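Local coordinates for protein glycerol trinitrate reductase (Agrobacterium tumefaciens, PDB 5EPD) that probably works as an FMN-dependent old yellow enzyme that reduces glycerol trinitrate, and is seen here in its flavin-free form, at residues V118-H123 / E194-N199; R227-V232 / D268-K273; T245-S250 / L277-I282. All coordinates share one frame; numbering follows the deposited sequence.

Interaction 1: residues V118-H123 / E194-N199; sequences VLQLWH and EVHGAN
Gln120 lays its side-chain amide flat over one face of the His196 ring. The two planes are only 15° apart, and Gln120 NE2 stands 3.5 Å above the ring centre; OE1 reaches past the rim to 3.3 Å from His196 CD2. The amide gets there because Gln120 is extended, with CG anti to the backbone N (chi1 -169°). From the same place NE2 makes a weak, bent hydrogen bond of 2.9 Å to Glu194 OE1, while the other oxygen, OE2, is bound by Tyr281 OH and His283 ND1. Trp122 runs alongside His196; the five-membered ring of Trp122 is nearly parallel to the His196 ring but slid so far that the two barely overlap, and Tyr201 meets both residues edge-to-face. Behind these groups a parallel ladder sets the register: Glu194 N bonds to Leu119 O at 2.8 Å, Leu121 N to Glu194 O, and His196 N to Leu121 O. Past the last rung, water 1 donates to His196 O and accepts from His123 N, carrying the join beyond the strands. Donors at both oxygens thus hold the buried Glu194 carboxylate in place, and the stacking on His196 and the weak bond to OE1 probably both favour the amide orientation seen.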
loop_
_atom_site.group_PDB
_atom_site.type_symbol
_atom_site.label_atom_id
_atom_site.label_comp_id
_atom_site.label_asym_id
_atom_site.label_seq_id
_atom_site.Cartn_x
_atom_site.Cartn_y
_atom_site.Cartn_z
ATOM N N VAL A 118 8.810 -4.486 -2.068
ATOM C CA VAL A 118 8.484 -3.209 -2.627
ATOM C C VAL A 118 7.951 -2.336 -1.475
ATOM O O VAL A 118 7.226 -2.828 -0.595
ATOM C CB VAL A 118 7.454 -3.464 -3.737
ATOM C CG1 VAL A 118 6.577 -2.257 -3.999
ATOM C CG2 VAL A 118 8.193 -3.886 -4.995
ATOM N N LEU A 119 8.331 -1.058 -1.458
ATOM C CA LEU A 119 7.819 -0.100 -0.453
ATOM C C LEU A 119 6.554 0.645 -0.940
ATOM O O LEU A 119 6.524 1.244 -2.024
ATOM C CB LEU A 119 8.929 0.877 -0.035
ATOM C CG LEU A 119 8.615 1.940 1.024
ATOM C CD1 LEU A 119 9.846 2.393 1.793
ATOM C CD2 LEU A 119 7.996 3.164 0.386
ATOM N N GLN A 120 5.503 0.617 -0.126
ATOM C CA GLN A 120 4.283 1.367 -0.461
ATOM C C GLN A 120 4.335 2.799 0.062
ATOM O O GLN A 120 4.255 3.036 1.266
ATOM C CB GLN A 120 3.003 0.678 0.048
ATOM C CG GLN A 120 1.726 1.298 -0.519
ATOM C CD GLN A 120 0.459 0.796 0.129
ATOM O OE1 GLN A 120 0.339 0.811 1.341
ATOM N NE2 GLN A 120 -0.499 0.398 -0.663
ATOM N N LEU A 121 4.453 3.736 -0.874
ATOM C CA LEU A 121 4.511 5.173 -0.590
ATOM C C LEU A 121 3.168 5.814 -0.219
ATOM O O LEU A 121 2.191 5.766 -1.003
ATOM C CB LEU A 121 5.031 5.924 -1.811
ATOM C CG LEU A 121 6.414 5.499 -2.276
ATOM C CD1 LEU A 121 6.653 6.086 -3.661
ATOM C CD2 LEU A 121 7.477 5.928 -1.273
ATOM N N TRP A 122 3.167 6.498 0.925
ATOM C CA TRP A 122 1.957 6.970 1.555
ATOM C C TRP A 122 1.886 8.489 1.732
ATOM O O TRP A 122 2.869 9.134 2.120
ATOM C CB TRP A 122 1.932 6.351 2.942
ATOM C CG TRP A 122 0.615 6.027 3.512
ATOM C CD1 TRP A 122 -0.627 6.070 2.896
ATOM C CD2 TRP A 122 0.395 5.534 4.833
ATOM N NE1 TRP A 122 -1.599 5.623 3.775
ATOM C CE2 TRP A 122 -0.993 5.280 4.963
ATOM C CE3 TRP A 122 1.244 5.235 5.899
ATOM C CZ2 TRP A 122 -1.546 4.768 6.138
ATOM C CZ3 TRP A 122 0.701 4.730 7.060
ATOM C CH2 TRP A 122 -0.680 4.498 7.176
ATOM N N HIS A 123 0.704 9.042 1.472
ATOM C CA HIS A 123 0.279 10.335 2.023
ATOM C C HIS A 123 -1.194 10.174 2.411
ATOM O O HIS A 123 -2.079 10.066 1.534
ATOM C CB HIS A 123 0.436 11.474 0.999
ATOM C CG HIS A 123 0.474 12.841 1.606
ATOM N ND1 HIS A 123 -0.391 13.247 2.601
ATOM C CD2 HIS A 123 1.269 13.908 1.349
ATOM C CE1 HIS A 123 -0.128 14.497 2.939
ATOM N NE2 HIS A 123 0.868 14.926 2.185
ATOM N N GLU A 194 5.255 1.017 -4.515
ATOM C CA GLU A 194 3.836 0.978 -4.823
ATOM C C GLU A 194 3.188 2.272 -4.305
ATOM O O GLU A 194 3.090 2.500 -3.122
ATOM C CB GLU A 194 3.173 -0.236 -4.180
ATOM C CG GLU A 194 1.707 -0.300 -4.533
ATOM C CD GLU A 194 0.996 -1.469 -3.933
ATOM O OE1 GLU A 194 0.204 -1.237 -2.985
ATOM O OE2 GLU A 194 1.216 -2.600 -4.421
ATOM N N VAL A 195 2.743 3.118 -5.215
ATOM C CA VAL A 195 2.058 4.366 -4.873
ATOM C C VAL A 195 0.714 4.017 -4.207
ATOM O O VAL A 195 -0.099 3.271 -4.786
ATOM C CB VAL A 195 1.874 5.236 -6.162
ATOM C CG1 VAL A 195 1.021 6.482 -5.907
ATOM C CG2 VAL A 195 3.241 5.639 -6.715
ATOM N N HIS A 196 0.470 4.517 -2.994
ATOM C CA HIS A 196 -0.834 4.243 -2.361
ATOM C C HIS A 196 -1.943 5.180 -2.941
ATOM O O HIS A 196 -2.141 6.339 -2.486
ATOM C CB HIS A 196 -0.753 4.320 -0.818
ATOM C CG HIS A 196 -1.853 3.575 -0.100
ATOM N ND1 HIS A 196 -3.016 3.151 -0.719
ATOM C CD2 HIS A 196 -1.967 3.206 1.200
ATOM C CE1 HIS A 196 -3.784 2.530 0.159
ATOM N NE2 HIS A 196 -3.170 2.550 1.334
ATOM N N GLY A 197 -2.663 4.660 -3.947
ATOM C CA GLY A 197 -3.735 5.409 -4.617
ATOM C C GLY A 197 -5.137 4.996 -4.170
ATOM O O GLY A 197 -6.131 5.355 -4.834
ATOM N N ALA A 198 -5.216 4.304 -3.016
ATOM C CA ALA A 198 -6.449 3.630 -2.532
ATOM C C ALA A 198 -6.841 4.026 -1.125
ATOM O O ALA A 198 -6.155 4.827 -0.456
ATOM C CB ALA A 198 -6.255 2.114 -2.572
ATOM N N ASN A 199 -7.973 3.448 -0.699
ATOM C CA ASN A 199 -8.360 3.312 0.712
ATOM C C ASN A 199 -8.557 4.649 1.414
ATOM O O ASN A 199 -8.304 4.785 2.631
ATOM C CB ASN A 199 -7.359 2.409 1.464
ATOM C CG ASN A 199 -7.222 1.011 0.827
ATOM O OD1 ASN A 199 -7.998 0.615 -0.058
ATOM N ND2 ASN A 199 -6.229 0.254 1.287
HETATM O O HOH W 1 -1.279 8.316 -0.765
#

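Interaction 2: residues R227-V232 / D268-K273; sequences RLMLEV and DYIVDK
Lys273 N donates to Tyr269 O at 3.0 Å, an ordinary helical bond between two residues one turn apart whose side chains both touch Leu230 of the neighbouring helix. No hydrogen bond passes between 227-232 and 268-273; what holds them is carbon and sulfur. Leu230 does most of the work. Its CG lies anti to the carbonyl carbon (chi1 -64°), which sends both methyls across to the other helix: CD1 comes to 3.5 Å from Lys273 CB and CD2 to 3.6 Å from the same atom, so the fork straddles the root of the lysine. CD1 also reaches Tyr269 CE2 at 4.0 Å, approaching the ring obliquely, and CD2 brushes Ile270 O. Lys273 CG lies over one face of the Tyr269 ring, toward its rim; beyond it the chain bends at chi2 and leads away from the contact. Deeper in, Met229 extends from its backbone and bends only at the last torsion; its SD sits 4.0 Å from Ile270 CG2, the two side chains crossing at about a right angle. The contact therefore grades from the exposed Lys273 to the buried Met229 and Ile270. Flanking contacts fix each helix further: Leu228 and Val232 pack on helix 202-207, and Asp272 makes a salt bridge to Arg306. The axes of segments 227-232 and 268-273 pass 10.6 Å apart at 18°; the helices they belong to, 227-240 and 263-276, are neighbours in the outer layer of the TIM barrel.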
loop_
_atom_site.group_PDB
_atom_site.type_symbol
_atom_site.label_atom_id
_atom_site.label_comp_id
_atom_site.label_asym_id
_atom_site.label_seq_id
_atom_site.Cartn_x
_atom_site.Cartn_y
_atom_site.Cartn_z
ATOM N N ARG A 227 -5.778 14.005 -11.804
ATOM C CA ARG A 227 -4.485 14.638 -12.149
ATOM C C ARG A 227 -3.389 14.436 -11.130
ATOM O O ARG A 227 -2.249 14.221 -11.502
ATOM C CB ARG A 227 -4.631 16.148 -12.397
ATOM C CG ARG A 227 -3.360 16.814 -12.951
ATOM C CD ARG A 227 -3.575 18.289 -13.269
ATOM N NE ARG A 227 -4.913 18.563 -13.837
ATOM C CZ ARG A 227 -5.297 18.312 -15.105
ATOM N NH1 ARG A 227 -4.468 17.748 -15.982
ATOM N NH2 ARG A 227 -6.535 18.616 -15.518
ATOM N N LEU A 228 -3.697 14.543 -9.851
ATOM C CA LEU A 228 -2.624 14.382 -8.868
ATOM C C LEU A 228 -2.106 12.948 -8.895
ATOM O O LEU A 228 -0.894 12.739 -8.987
ATOM C CB LEU A 228 -3.070 14.772 -7.467
ATOM C CG LEU A 228 -1.981 14.818 -6.397
ATOM C CD1 LEU A 228 -0.929 15.865 -6.740
ATOM C CD2 LEU A 228 -2.600 15.079 -5.040
ATOM N N MET A 229 -3.009 11.964 -8.870
ATOM C CA MET A 229 -2.597 10.545 -8.860
ATOM C C MET A 229 -1.654 10.239 -10.022
ATOM O O MET A 229 -0.607 9.611 -9.838
ATOM C CB MET A 229 -3.825 9.596 -8.912
ATOM C CG MET A 229 -3.491 8.095 -8.771
ATOM S SD MET A 229 -4.951 7.024 -8.827
ATOM C CE MET A 229 -5.803 7.507 -7.315
ATOM N N LEU A 230 -2.041 10.690 -11.216
ATOM C CA LEU A 230 -1.280 10.447 -12.424
ATOM C C LEU A 230 0.040 11.223 -12.426
ATOM O O LEU A 230 1.070 10.682 -12.843
ATOM C CB LEU A 230 -2.126 10.802 -13.657
ATOM C CG LEU A 230 -3.395 9.968 -13.892
ATOM C CD1 LEU A 230 -4.139 10.543 -15.090
ATOM C CD2 LEU A 230 -3.077 8.488 -14.109
ATOM N N GLU A 231 0.016 12.466 -11.957
ATOM C CA GLU A 231 1.246 13.249 -11.829
ATOM C C GLU A 231 2.208 12.590 -10.881
ATOM O O GLU A 231 3.416 12.568 -11.133
ATOM C CB GLU A 231 0.961 14.675 -11.353
ATOM C CG GLU A 231 0.525 15.572 -12.508
ATOM C CD GLU A 231 0.094 16.949 -12.066
ATOM O OE1 GLU A 231 0.172 17.224 -10.851
ATOM O OE2 GLU A 231 -0.329 17.738 -12.940
ATOM N N VAL A 232 1.679 12.058 -9.779
ATOM C CA VAL A 232 2.530 11.420 -8.772
ATOM C C VAL A 232 3.169 10.139 -9.354
ATOM O O VAL A 232 4.381 9.968 -9.303
ATOM C CB VAL A 232 1.768 11.161 -7.443
ATOM C CG1 VAL A 232 2.522 10.167 -6.564
ATOM C CG2 VAL A 232 1.553 12.461 -6.677
ATOM N N ASP A 268 -11.661 3.641 -15.378
ATOM C CA ASP A 268 -11.311 3.337 -16.773
ATOM C C ASP A 268 -10.334 4.395 -17.295
ATOM O O ASP A 268 -9.333 4.058 -17.955
ATOM C CB ASP A 268 -12.545 3.355 -17.683
ATOM C CG ASP A 268 -13.437 2.166 -17.489
ATOM O OD1 ASP A 268 -13.022 1.172 -16.849
ATOM O OD2 ASP A 268 -14.570 2.225 -17.992
ATOM N N TYR A 269 -10.647 5.665 -17.011
ATOM C CA TYR A 269 -9.760 6.782 -17.365
ATOM C C TYR A 269 -8.363 6.651 -16.739
ATOM O O TYR A 269 -7.339 6.658 -17.448
ATOM C CB TYR A 269 -10.368 8.137 -16.956
ATOM C CG TYR A 269 -9.436 9.281 -17.314
ATOM C CD1 TYR A 269 -9.339 9.724 -18.633
ATOM C CD2 TYR A 269 -8.603 9.882 -16.353
ATOM C CE1 TYR A 269 -8.474 10.752 -18.992
ATOM C CE2 TYR A 269 -7.728 10.916 -16.704
ATOM C CZ TYR A 269 -7.668 11.353 -18.030
ATOM O OH TYR A 269 -6.822 12.383 -18.432
ATOM N N ILE A 270 -8.347 6.541 -15.403
ATOM C CA ILE A 270 -7.104 6.389 -14.626
ATOM C C ILE A 270 -6.265 5.205 -15.113
ATOM O O ILE A 270 -5.052 5.339 -15.282
ATOM C CB ILE A 270 -7.383 6.281 -13.097
ATOM C CG1 ILE A 270 -7.678 7.675 -12.528
ATOM C CG2 ILE A 270 -6.185 5.683 -12.344
ATOM C CD1 ILE A 270 -8.583 7.673 -11.313
ATOM N N VAL A 271 -6.885 4.053 -15.341
ATOM C CA VAL A 271 -6.093 2.881 -15.802
ATOM C C VAL A 271 -5.593 3.054 -17.243
ATOM O O VAL A 271 -4.471 2.672 -17.531
ATOM C CB VAL A 271 -6.817 1.525 -15.576
ATOM C CG1 VAL A 271 -6.090 0.363 -16.271
ATOM C CG2 VAL A 271 -6.928 1.242 -14.077
ATOM N N ASP A 272 -6.390 3.654 -18.123
ATOM C CA ASP A 272 -5.891 4.036 -19.460
ATOM C C ASP A 272 -4.609 4.863 -19.349
ATOM O O ASP A 272 -3.602 4.590 -19.994
ATOM C CB ASP A 272 -6.928 4.887 -20.220
ATOM C CG ASP A 272 -8.100 4.078 -20.744
ATOM O OD1 ASP A 272 -7.932 2.856 -20.995
ATOM O OD2 ASP A 272 -9.196 4.686 -20.900
ATOM N N LYS A 273 -4.677 5.902 -18.536
ATOM C CA LYS A 273 -3.537 6.778 -18.334
ATOM C C LYS A 273 -2.351 6.088 -17.636
ATOM O O LYS A 273 -1.183 6.359 -17.954
ATOM C CB LYS A 273 -4.000 7.996 -17.551
ATOM C CG LYS A 273 -4.843 8.930 -18.405
ATOM C CD LYS A 273 -3.933 9.776 -19.292
ATOM C CE LYS A 273 -4.699 10.822 -20.083
ATOM N NZ LYS A 273 -4.942 10.396 -21.488
#

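Interaction 3: residues T245-S250 / L277-I282; sequences TGIRIS and LGIAYI
Ile247 N donates to Tyr281 O at 3.2 Å with an N-H...O angle of 151°, the donor tilted somewhat from the carbonyl plane. Toward the start of the strand, Thr245 O accepts a weak, bent bond from Ala280 N at 3.1 Å, where the chain is still on its way into strand 281-284. Ile247 O is served by the backbone of His283, with Ile282 CA adding a C-H...O contact. On its far edge Gly246 is bonded to Val193 and Val195, so strand 245-249 is tied on both sides. The side-chain hydroxyls look outside the two segments: Thr245 OG1 bonds to Gly241 O, and Tyr281 OH reaches across to Glu194 in strand 193-196. Tyr281 arrives there by turning its ring across the neighbouring strand, CG placed between the backbone N and the carbonyl carbon (chi1 77°). The ring passes flat against Gly246, whose CA sits 3.6 Å from the ring centroid, 8° off the normal, in a CH-pi contact made possible by the missing side chain. On the other side of the sheet, Ile247 CG2 is met by two methyls, Ile279 CD1 and Ile282 CG2, each at 3.8 Å, and Thr245 CG2 touches Ile279 CG2. Ile247 also packs on Met229 and Thr233 of helix 227-240 and on Leu274 of helix 263-276. Strand 245-249, helix 263-276 and strand 281-284 form a beta-alpha-beta crossover, the repeating step of the TIM barrel.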
loop_
_atom_site.group_PDB
_atom_site.type_symbol
_atom_site.label_atom_id
_atom_site.label_comp_id
_atom_site.label_asym_id
_atom_site.label_seq_id
_atom_site.Cartn_x
_atom_site.Cartn_y
_atom_site.Cartn_z
ATOM N N THR A 245 7.883 0.707 -10.722
ATOM C CA THR A 245 6.713 1.435 -10.224
ATOM C C THR A 245 5.426 0.600 -10.324
ATOM O O THR A 245 5.139 -0.005 -11.360
ATOM C CB THR A 245 6.513 2.763 -10.977
ATOM O OG1 THR A 245 7.726 3.520 -10.920
ATOM C CG2 THR A 245 5.371 3.592 -10.356
ATOM N N GLY A 246 4.683 0.558 -9.217
ATOM C CA GLY A 246 3.335 0.010 -9.194
ATOM C C GLY A 246 2.445 1.040 -8.528
ATOM O O GLY A 246 2.937 2.005 -7.938
ATOM N N ILE A 247 1.138 0.840 -8.634
ATOM C CA ILE A 247 0.189 1.647 -7.908
ATOM C C ILE A 247 -0.889 0.699 -7.393
ATOM O O ILE A 247 -1.183 -0.328 -8.044
ATOM C CB ILE A 247 -0.403 2.751 -8.822
ATOM C CG1 ILE A 247 -1.296 3.696 -8.039
ATOM C CG2 ILE A 247 -1.188 2.143 -9.980
ATOM C CD1 ILE A 247 -1.780 4.853 -8.872
ATOM N N ARG A 248 -1.445 1.024 -6.219
ATOM C CA ARG A 248 -2.664 0.369 -5.702
ATOM C C ARG A 248 -3.872 1.301 -5.845
ATOM O O ARG A 248 -3.750 2.469 -5.523
ATOM C CB ARG A 248 -2.485 0.025 -4.219
ATOM C CG ARG A 248 -3.558 -0.884 -3.631
ATOM C CD ARG A 248 -3.250 -1.288 -2.179
ATOM N NE ARG A 248 -3.528 -2.713 -1.925
ATOM C CZ ARG A 248 -3.907 -3.234 -0.753
ATOM N NH1 ARG A 248 -4.084 -2.456 0.304
ATOM N NH2 ARG A 248 -4.127 -4.554 -0.635
ATOM N N ILE A 249 -5.022 0.770 -6.296
ATOM C CA ILE A 249 -6.297 1.496 -6.338
ATOM C C ILE A 249 -7.445 0.648 -5.797
ATOM O O ILE A 249 -7.387 -0.578 -5.780
ATOM C CB ILE A 249 -6.696 1.921 -7.776
ATOM C CG1 ILE A 249 -6.906 0.682 -8.656
ATOM C CG2 ILE A 249 -5.626 2.837 -8.356
ATOM C CD1 ILE A 249 -7.278 0.935 -10.101
ATOM N N SER A 250 -8.504 1.325 -5.401
ATOM C CA SER A 250 -9.682 0.695 -4.831
ATOM C C SER A 250 -10.923 1.414 -5.388
ATOM O O SER A 250 -11.472 2.312 -4.716
ATOM C CB SER A 250 -9.640 0.845 -3.300
ATOM O OG SER A 250 -9.620 2.223 -2.896
ATOM N N LEU A 277 1.589 5.351 -19.108
ATOM C CA LEU A 277 2.876 5.627 -18.437
ATOM C C LEU A 277 3.828 4.419 -18.432
ATOM O O LEU A 277 5.006 4.564 -18.092
ATOM C CB LEU A 277 2.648 6.103 -16.999
ATOM C CG LEU A 277 2.108 7.520 -16.838
ATOM C CD1 LEU A 277 1.528 7.774 -15.445
ATOM C CD2 LEU A 277 3.224 8.502 -17.146
ATOM N N GLY A 278 3.324 3.236 -18.784
ATOM C CA GLY A 278 4.167 2.039 -18.935
ATOM C C GLY A 278 4.533 1.336 -17.638
ATOM O O GLY A 278 5.418 0.488 -17.616
ATOM N N ILE A 279 3.832 1.662 -16.556
ATOM C CA ILE A 279 4.206 1.139 -15.238
ATOM C C ILE A 279 4.054 -0.374 -15.168
ATOM O O ILE A 279 3.211 -0.982 -15.853
ATOM C CB ILE A 279 3.457 1.805 -14.055
ATOM C CG1 ILE A 279 1.952 1.754 -14.254
ATOM C CG2 ILE A 279 3.929 3.244 -13.844
ATOM C CD1 ILE A 279 1.199 2.048 -12.986
ATOM N N ALA A 280 4.901 -0.961 -14.327
ATOM C CA ALA A 280 4.973 -2.410 -14.128
ATOM C C ALA A 280 3.639 -3.068 -13.713
ATOM O O ALA A 280 3.339 -4.164 -14.172
ATOM C CB ALA A 280 6.049 -2.736 -13.099
ATOM N N TYR A 281 2.849 -2.431 -12.846
ATOM C CA TYR A 281 1.631 -3.085 -12.376
ATOM C C TYR A 281 0.606 -2.181 -11.719
ATOM O O TYR A 281 0.939 -1.140 -11.153
ATOM C CB TYR A 281 1.985 -4.223 -11.402
ATOM C CG TYR A 281 2.381 -3.806 -9.996
ATOM C CD1 TYR A 281 1.424 -3.425 -9.064
ATOM C CD2 TYR A 281 3.714 -3.845 -9.588
ATOM C CE1 TYR A 281 1.786 -3.074 -7.767
ATOM C CE2 TYR A 281 4.088 -3.516 -8.285
ATOM C CZ TYR A 281 3.121 -3.130 -7.379
ATOM O OH TYR A 281 3.477 -2.791 -6.097
ATOM N N ILE A 282 -0.652 -2.619 -11.794
ATOM C CA ILE A 282 -1.704 -2.084 -10.951
ATOM C C ILE A 282 -2.111 -3.155 -9.940
ATOM O O ILE A 282 -2.078 -4.354 -10.217
ATOM C CB ILE A 282 -2.939 -1.563 -11.747
ATOM C CG1 ILE A 282 -3.551 -2.656 -12.639
ATOM C CG2 ILE A 282 -2.560 -0.326 -12.567
ATOM C CD1 ILE A 282 -4.832 -2.233 -13.320
#

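Overall arrangement
All three contacts belong to one eight-stranded barrel and its helical coat. Interaction 1 pairs strands 117-122 and 193-196; interaction 3 pairs 245-249 with 281-284, and strands 193-196 and 245-249 are neighbours, so four consecutive staves are covered, with centres about 10 Å apart. Interaction 2 lies outside, its centre about 10 Å from interaction 3 and 14 Å from interaction 1. Interaction 1 closes along the chain before the other two, whose segments alternate: helix, strand, helix, strand. Val271 packs on Ile249 and Ile282, seating the coat on the barrel. Interaction 1, near the chain's centre, probably lies toward the core where this family holds FMN; the others build wall and coat around it.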